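Local atomic coordinates of nitrate transport protein (Xanthomonas axonopodis pv. citri, PDB entry 3KSX), a protein that probably binds alkanesulfonates in the periplasm as the solute-binding component of an uptake transporter, and here holds the sulfonate buffer MOPS. Residues A26-A38 and R57-L71. Numbering follows the deposited sequence.
Sequences AEPAQLRIGYQKA and RTKITWVEFPAGPQL. With MPO (3[N-morpholino]propane sulfonic acid), chain B.
Strands 30-36 and 59-65 run parallel from Gln30 beside Lys59 to Tyr35 beside Glu64, joined by a right-handed crossover through helices 40-48 and 50-54, the beta-alpha-beta unit that opens one lobe of this periplasmic binding protein. Strand 59-65 borders its five-stranded sheet; strand 30-36 is also bonded to strand 82-86. The backbone ladder alternates, from Leu31 N on Lys59 O and Thr61 N on Leu31 O to Phe65 N on Tyr35 O. The ring edge of Phe65 comes to Gly34 CA, with CE2 at 3.8 Å. At the start, Thr58 OG1 donates to Pro28 O (2.8 Å), and Arg57 NH2 makes a salt bridge to Glu27 OE1, approaching from above the carboxylate plane.

On the face that carries Ile33, Trp62 and Tyr35, helix 40-48 touches Tyr35 and Trp62, and helix 50-54 touches Trp62. Ile33 lays its CG2 over the indole, 4.0 Å from the centroid of the six-membered ring of Trp62. Tyr35 CB lies 3.9 Å from Trp62 CE3; CG, against the same CE3, sits between its backbone N and carbonyl carbon (chi1 80°), which turns the ring across the neighbouring strand. CD1 then passes Val63 O, CE1 meets Glu64 N and CA, CZ lies against Glu64 CB, and OH ends 3.8 Å from that CB. The indole edge thus points at the phenol face in an offset edge-to-face pair, planes at 90°.

Where the chains close on the ligand, one water links Lys37 N to Phe65 O and another bridges Gln36 OE1 and Pro66 O. The extended side chain of Gln36 uses its NE2 twice, toward Gly84 O and toward MPO O1 (2.9 Å), while Gly68 N, at the start of helix 68-76, holds MPO O2 at 2.8 Å.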
loop_
_atom_site.group_PDB
_atom_site.type_symbol
_atom_site.label_atom_id
_atom_site.label_comp_id
_atom_site.label_asym_id
_atom_site.label_seq_id
_atom_site.Cartn_x
_atom_site.Cartn_y
_atom_site.Cartn_z
ATOM N N ALA A 26 27.656 -5.314 -15.831
ATOM C CA ALA A 26 26.524 -6.252 -15.890
ATOM C C ALA A 26 25.158 -5.644 -15.438
ATOM O O ALA A 26 25.059 -4.446 -15.102
ATOM C CB ALA A 26 26.879 -7.512 -15.058
ATOM N N GLU A 27 24.113 -6.478 -15.513
ATOM C CA GLU A 27 22.817 -6.277 -14.857
ATOM C C GLU A 27 22.617 -7.568 -14.065
ATOM O O GLU A 27 23.299 -8.559 -14.317
ATOM C CB GLU A 27 21.690 -6.121 -15.880
ATOM C CG GLU A 27 22.063 -5.280 -17.080
ATOM C CD GLU A 27 20.889 -5.042 -18.003
ATOM O OE1 GLU A 27 20.414 -6.013 -18.631
ATOM O OE2 GLU A 27 20.454 -3.877 -18.102
ATOM N N PRO A 28 21.715 -7.579 -13.087
ATOM C CA PRO A 28 21.691 -8.780 -12.257
ATOM C C PRO A 28 21.175 -10.020 -12.964
ATOM O O PRO A 28 20.495 -9.916 -13.989
ATOM C CB PRO A 28 20.747 -8.397 -11.126
ATOM C CG PRO A 28 19.946 -7.318 -11.721
ATOM C CD PRO A 28 20.824 -6.544 -12.562
ATOM N N ALA A 29 21.501 -11.186 -12.397
ATOM C CA ALA A 29 21.016 -12.463 -12.915
ATOM C C ALA A 29 19.493 -12.558 -12.723
ATOM O O ALA A 29 18.780 -13.124 -13.571
ATOM C CB ALA A 29 21.666 -13.601 -12.184
ATOM N N GLN A 30 18.995 -11.982 -11.623
ATOM C CA GLN A 30 17.609 -12.202 -11.258
ATOM C C GLN A 30 17.058 -10.962 -10.497
ATOM O O GLN A 30 17.810 -10.262 -9.790
ATOM C CB GLN A 30 17.489 -13.455 -10.370
ATOM C CG GLN A 30 16.010 -13.859 -10.234
ATOM C CD GLN A 30 15.743 -15.101 -9.368
ATOM O OE1 GLN A 30 16.529 -15.452 -8.482
ATOM N NE2 GLN A 30 14.595 -15.739 -9.607
ATOM N N LEU A 31 15.758 -10.709 -10.656
ATOM C CA LEU A 31 15.056 -9.706 -9.851
ATOM C C LEU A 31 13.806 -10.401 -9.356
ATOM O O LEU A 31 12.902 -10.679 -10.165
ATOM C CB LEU A 31 14.672 -8.502 -10.714
ATOM C CG LEU A 31 13.650 -7.548 -10.032
ATOM C CD1 LEU A 31 14.161 -7.034 -8.659
ATOM C CD2 LEU A 31 13.328 -6.418 -10.950
ATOM N N ARG A 32 13.741 -10.712 -8.058
ATOM C CA ARG A 32 12.554 -11.278 -7.470
ATOM C C ARG A 32 11.856 -10.086 -6.821
ATOM O O ARG A 32 12.410 -9.521 -5.855
ATOM C CB ARG A 32 12.905 -12.318 -6.375
ATOM C CG ARG A 32 13.428 -13.665 -6.948
ATOM C CD ARG A 32 13.626 -14.837 -5.925
ATOM N NE ARG A 32 12.529 -14.964 -4.999
ATOM C CZ ARG A 32 11.426 -15.726 -5.070
ATOM N NH1 ARG A 32 11.155 -16.515 -6.074
ATOM N NH2 ARG A 32 10.550 -15.690 -4.043
ATOM N N ILE A 33 10.762 -9.629 -7.461
ATOM C CA ILE A 33 10.088 -8.373 -7.072
ATOM C C ILE A 33 8.709 -8.651 -6.458
ATOM O O ILE A 33 7.915 -9.433 -6.986
ATOM C CB ILE A 33 10.088 -7.380 -8.240
ATOM C CG1 ILE A 33 9.200 -6.194 -8.007
ATOM C CG2 ILE A 33 9.678 -8.084 -9.564
ATOM C CD1 ILE A 33 9.304 -5.111 -9.100
ATOM N N GLY A 34 8.446 -8.103 -5.281
ATOM C CA GLY A 34 7.164 -8.301 -4.686
ATOM C C GLY A 34 6.137 -7.247 -5.072
ATOM O O GLY A 34 6.455 -6.077 -5.287
ATOM N N TYR A 35 4.882 -7.691 -5.126
ATOM C CA TYR A 35 3.805 -6.802 -5.458
ATOM C C TYR A 35 2.518 -7.250 -4.766
ATOM O O TYR A 35 2.498 -8.320 -4.185
ATOM C CB TYR A 35 3.645 -6.732 -6.992
ATOM C CG TYR A 35 2.890 -7.904 -7.558
ATOM C CD1 TYR A 35 3.462 -9.183 -7.631
ATOM C CD2 TYR A 35 1.560 -7.759 -7.978
ATOM C CE1 TYR A 35 2.733 -10.279 -8.191
ATOM C CE2 TYR A 35 0.839 -8.837 -8.514
ATOM C CZ TYR A 35 1.418 -10.069 -8.599
ATOM O OH TYR A 35 0.648 -11.095 -9.087
ATOM N N GLN A 36 1.523 -6.353 -4.753
ATOM C CA GLN A 36 0.218 -6.530 -4.178
ATOM C C GLN A 36 -0.735 -6.418 -5.355
ATOM O O GLN A 36 -0.626 -5.485 -6.126
ATOM C CB GLN A 36 -0.103 -5.385 -3.178
ATOM C CG GLN A 36 0.832 -5.425 -1.984
ATOM C CD GLN A 36 0.508 -4.376 -0.954
ATOM O OE1 GLN A 36 -0.627 -4.230 -0.530
ATOM N NE2 GLN A 36 1.504 -3.643 -0.569
ATOM N N LYS A 37 -1.644 -7.381 -5.485
ATOM C CA LYS A 37 -2.690 -7.346 -6.542
ATOM C C LYS A 37 -3.514 -6.059 -6.565
ATOM O O LYS A 37 -3.946 -5.594 -7.648
ATOM C CB LYS A 37 -3.606 -8.582 -6.464
ATOM C CG LYS A 37 -3.010 -9.901 -7.077
ATOM C CD LYS A 37 -4.126 -10.945 -7.407
ATOM C CE LYS A 37 -3.749 -11.901 -8.581
ATOM N NZ LYS A 37 -5.010 -12.288 -9.365
ATOM N N ALA A 38 -3.704 -5.444 -5.412
ATOM C CA ALA A 38 -4.371 -4.147 -5.364
ATOM C C ALA A 38 -3.789 -3.049 -6.257
ATOM O O ALA A 38 -4.522 -2.124 -6.698
ATOM C CB ALA A 38 -4.474 -3.629 -3.863
ATOM N N ARG A 57 18.320 -9.930 -20.213
ATOM C CA ARG A 57 19.324 -10.745 -19.538
ATOM C C ARG A 57 19.064 -10.982 -18.018
ATOM O O ARG A 57 19.897 -11.544 -17.307
ATOM C CB ARG A 57 20.671 -10.091 -19.765
ATOM C CG ARG A 57 21.126 -10.088 -21.245
ATOM C CD ARG A 57 22.213 -9.035 -21.448
ATOM N NE ARG A 57 21.791 -7.670 -21.032
ATOM C CZ ARG A 57 21.088 -6.799 -21.791
ATOM N NH1 ARG A 57 20.695 -7.114 -23.027
ATOM N NH2 ARG A 57 20.746 -5.593 -21.321
ATOM N N THR A 58 17.897 -10.550 -17.538
ATOM C CA THR A 58 17.531 -10.669 -16.136
ATOM C C THR A 58 16.255 -11.510 -16.009
ATOM O O THR A 58 15.252 -11.273 -16.692
ATOM C CB THR A 58 17.368 -9.265 -15.517
ATOM O OG1 THR A 58 18.605 -8.558 -15.630
ATOM C CG2 THR A 58 17.054 -9.367 -14.025
ATOM N N LYS A 59 16.291 -12.531 -15.171
ATOM C CA LYS A 59 15.111 -13.357 -14.933
ATOM C C LYS A 59 14.253 -12.523 -13.976
ATOM O O LYS A 59 14.718 -12.209 -12.866
ATOM C CB LYS A 59 15.530 -14.663 -14.220
ATOM C CG LYS A 59 14.401 -15.656 -13.939
ATOM C CD LYS A 59 14.845 -16.746 -12.892
ATOM C CE LYS A 59 13.913 -17.940 -12.763
ATOM N NZ LYS A 59 12.869 -17.899 -11.619
ATOM N N ILE A 60 13.045 -12.180 -14.400
ATOM C CA ILE A 60 12.140 -11.398 -13.554
ATOM C C ILE A 60 11.138 -12.339 -13.004
ATOM O O ILE A 60 10.462 -13.045 -13.761
ATOM C CB ILE A 60 11.352 -10.366 -14.389
ATOM C CG1 ILE A 60 12.279 -9.505 -15.280
ATOM C CG2 ILE A 60 10.496 -9.457 -13.505
ATOM C CD1 ILE A 60 13.158 -8.552 -14.626
ATOM N N THR A 61 11.013 -12.345 -11.679
ATOM C CA THR A 61 10.065 -13.168 -10.997
ATOM C C THR A 61 9.177 -12.286 -10.051
ATOM O O THR A 61 9.661 -11.761 -9.002
ATOM C CB THR A 61 10.802 -14.151 -10.104
ATOM O OG1 THR A 61 11.729 -14.924 -10.886
ATOM C CG2 THR A 61 9.818 -15.089 -9.421
ATOM N N TRP A 62 7.891 -12.188 -10.406
ATOM C CA TRP A 62 6.928 -11.418 -9.595
ATOM C C TRP A 62 6.375 -12.320 -8.536
ATOM O O TRP A 62 5.991 -13.452 -8.818
ATOM C CB TRP A 62 5.774 -10.954 -10.475
ATOM C CG TRP A 62 6.112 -9.898 -11.433
ATOM C CD1 TRP A 62 6.582 -10.087 -12.715
ATOM C CD2 TRP A 62 6.124 -8.473 -11.217
ATOM N NE1 TRP A 62 6.812 -8.871 -13.315
ATOM C CE2 TRP A 62 6.548 -7.871 -12.423
ATOM C CE3 TRP A 62 5.736 -7.643 -10.160
ATOM C CZ2 TRP A 62 6.645 -6.481 -12.581
ATOM C CZ3 TRP A 62 5.833 -6.280 -10.302
ATOM C CH2 TRP A 62 6.297 -5.698 -11.525
ATOM N N VAL A 63 6.256 -11.824 -7.320
ATOM C CA VAL A 63 5.801 -12.634 -6.206
ATOM C C VAL A 63 4.703 -11.816 -5.511
ATOM O O VAL A 63 4.959 -10.739 -4.996
ATOM C CB VAL A 63 6.969 -12.954 -5.197
ATOM C CG1 VAL A 63 6.439 -13.669 -3.951
ATOM C CG2 VAL A 63 8.163 -13.705 -5.860
ATOM N N GLU A 64 3.470 -12.343 -5.466
ATOM C CA GLU A 64 2.374 -11.653 -4.841
ATOM C C GLU A 64 2.281 -11.791 -3.306
ATOM O O GLU A 64 2.544 -12.887 -2.789
ATOM C CB GLU A 64 1.093 -12.256 -5.471
ATOM C CG GLU A 64 -0.149 -11.679 -4.878
ATOM C CD GLU A 64 -1.337 -12.603 -4.990
ATOM O OE1 GLU A 64 -1.755 -12.862 -6.158
ATOM O OE2 GLU A 64 -1.831 -13.052 -3.890
ATOM N N PHE A 65 1.934 -10.694 -2.606
ATOM C CA PHE A 65 1.674 -10.634 -1.151
ATOM C C PHE A 65 0.295 -10.064 -0.883
ATOM O O PHE A 65 -0.194 -9.216 -1.697
ATOM C CB PHE A 65 2.763 -9.756 -0.500
ATOM C CG PHE A 65 4.109 -10.331 -0.632
ATOM C CD1 PHE A 65 4.526 -11.272 0.285
ATOM C CD2 PHE A 65 4.872 -10.121 -1.784
ATOM C CE1 PHE A 65 5.808 -11.926 0.100
ATOM C CE2 PHE A 65 6.120 -10.687 -1.975
ATOM C CZ PHE A 65 6.603 -11.623 -1.045
ATOM N N PRO A 66 -0.363 -10.515 0.229
ATOM C CA PRO A 66 -1.702 -10.030 0.621
ATOM C C PRO A 66 -1.732 -8.518 0.934
ATOM O O PRO A 66 -2.707 -7.840 0.636
ATOM C CB PRO A 66 -2.091 -10.873 1.841
ATOM C CG PRO A 66 -0.947 -11.671 2.197
ATOM C CD PRO A 66 0.109 -11.619 1.072
ATOM N N ALA A 67 -0.631 -8.009 1.453
ATOM C CA ALA A 67 -0.517 -6.612 1.858
ATOM C C ALA A 67 0.967 -6.324 2.117
ATOM O O ALA A 67 1.819 -7.155 1.884
ATOM C CB ALA A 67 -1.337 -6.359 3.179
ATOM N N GLY A 68 1.267 -5.094 2.541
ATOM C CA GLY A 68 2.653 -4.582 2.670
ATOM C C GLY A 68 3.491 -5.183 3.764
ATOM O O GLY A 68 4.677 -5.454 3.542
ATOM N N PRO A 69 2.909 -5.397 4.976
ATOM C CA PRO A 69 3.721 -5.965 6.048
ATOM C C PRO A 69 4.256 -7.377 5.686
ATOM O O PRO A 69 5.371 -7.654 5.965
ATOM C CB PRO A 69 2.725 -6.061 7.230
ATOM C CG PRO A 69 1.770 -4.804 6.897
ATOM C CD PRO A 69 1.558 -5.030 5.440
ATOM N N GLN A 70 3.450 -8.128 4.938
ATOM C CA GLN A 70 3.776 -9.470 4.469
ATOM C C GLN A 70 4.959 -9.415 3.543
ATOM O O GLN A 70 5.953 -10.187 3.703
ATOM C CB GLN A 70 2.546 -10.147 3.827
ATOM C CG GLN A 70 1.427 -10.493 4.858
ATOM C CD GLN A 70 0.403 -9.422 4.960
ATOM O OE1 GLN A 70 0.693 -8.240 4.740
ATOM N NE2 GLN A 70 -0.827 -9.824 5.264
ATOM N N LEU A 71 4.861 -8.480 2.589
ATOM C CA LEU A 71 5.872 -8.186 1.586
ATOM C C LEU A 71 7.160 -7.722 2.212
ATOM O O LEU A 71 8.231 -8.170 1.775
ATOM C CB LEU A 71 5.330 -7.097 0.670
ATOM C CG LEU A 71 6.211 -6.818 -0.609
ATOM C CD1 LEU A 71 5.374 -6.289 -1.725
ATOM C CD2 LEU A 71 7.306 -5.903 -0.268
HETATM S S1 MPO B . 0.083 -1.563 2.606
HETATM O O1 MPO B . 1.184 -1.864 1.687
HETATM O O2 MPO B . -0.168 -2.802 3.388
HETATM O O4 MPO B . -3.502 2.705 -3.245
HETATM N N1 MPO B . -2.402 1.136 -1.066
HETATM C C1 MPO B . -1.296 -1.308 1.619
HETATM O O3 MPO B . 0.209 -0.399 3.537
HETATM C C2 MPO B . -1.037 -0.100 0.711
HETATM C C3 MPO B . -2.307 -0.008 -0.164
HETATM C C4 MPO B . -3.695 1.813 -0.957
HETATM C C5 MPO B . -3.746 3.047 -1.872
HETATM C C6 MPO B . -2.439 1.750 -3.456
HETATM C C7 MPO B . -2.461 0.589 -2.434
HETATM O O HOH W 1 -3.177 -5.471 -0.503
HETATM O O HOH W 2 -2.109 -9.146 -3.478
#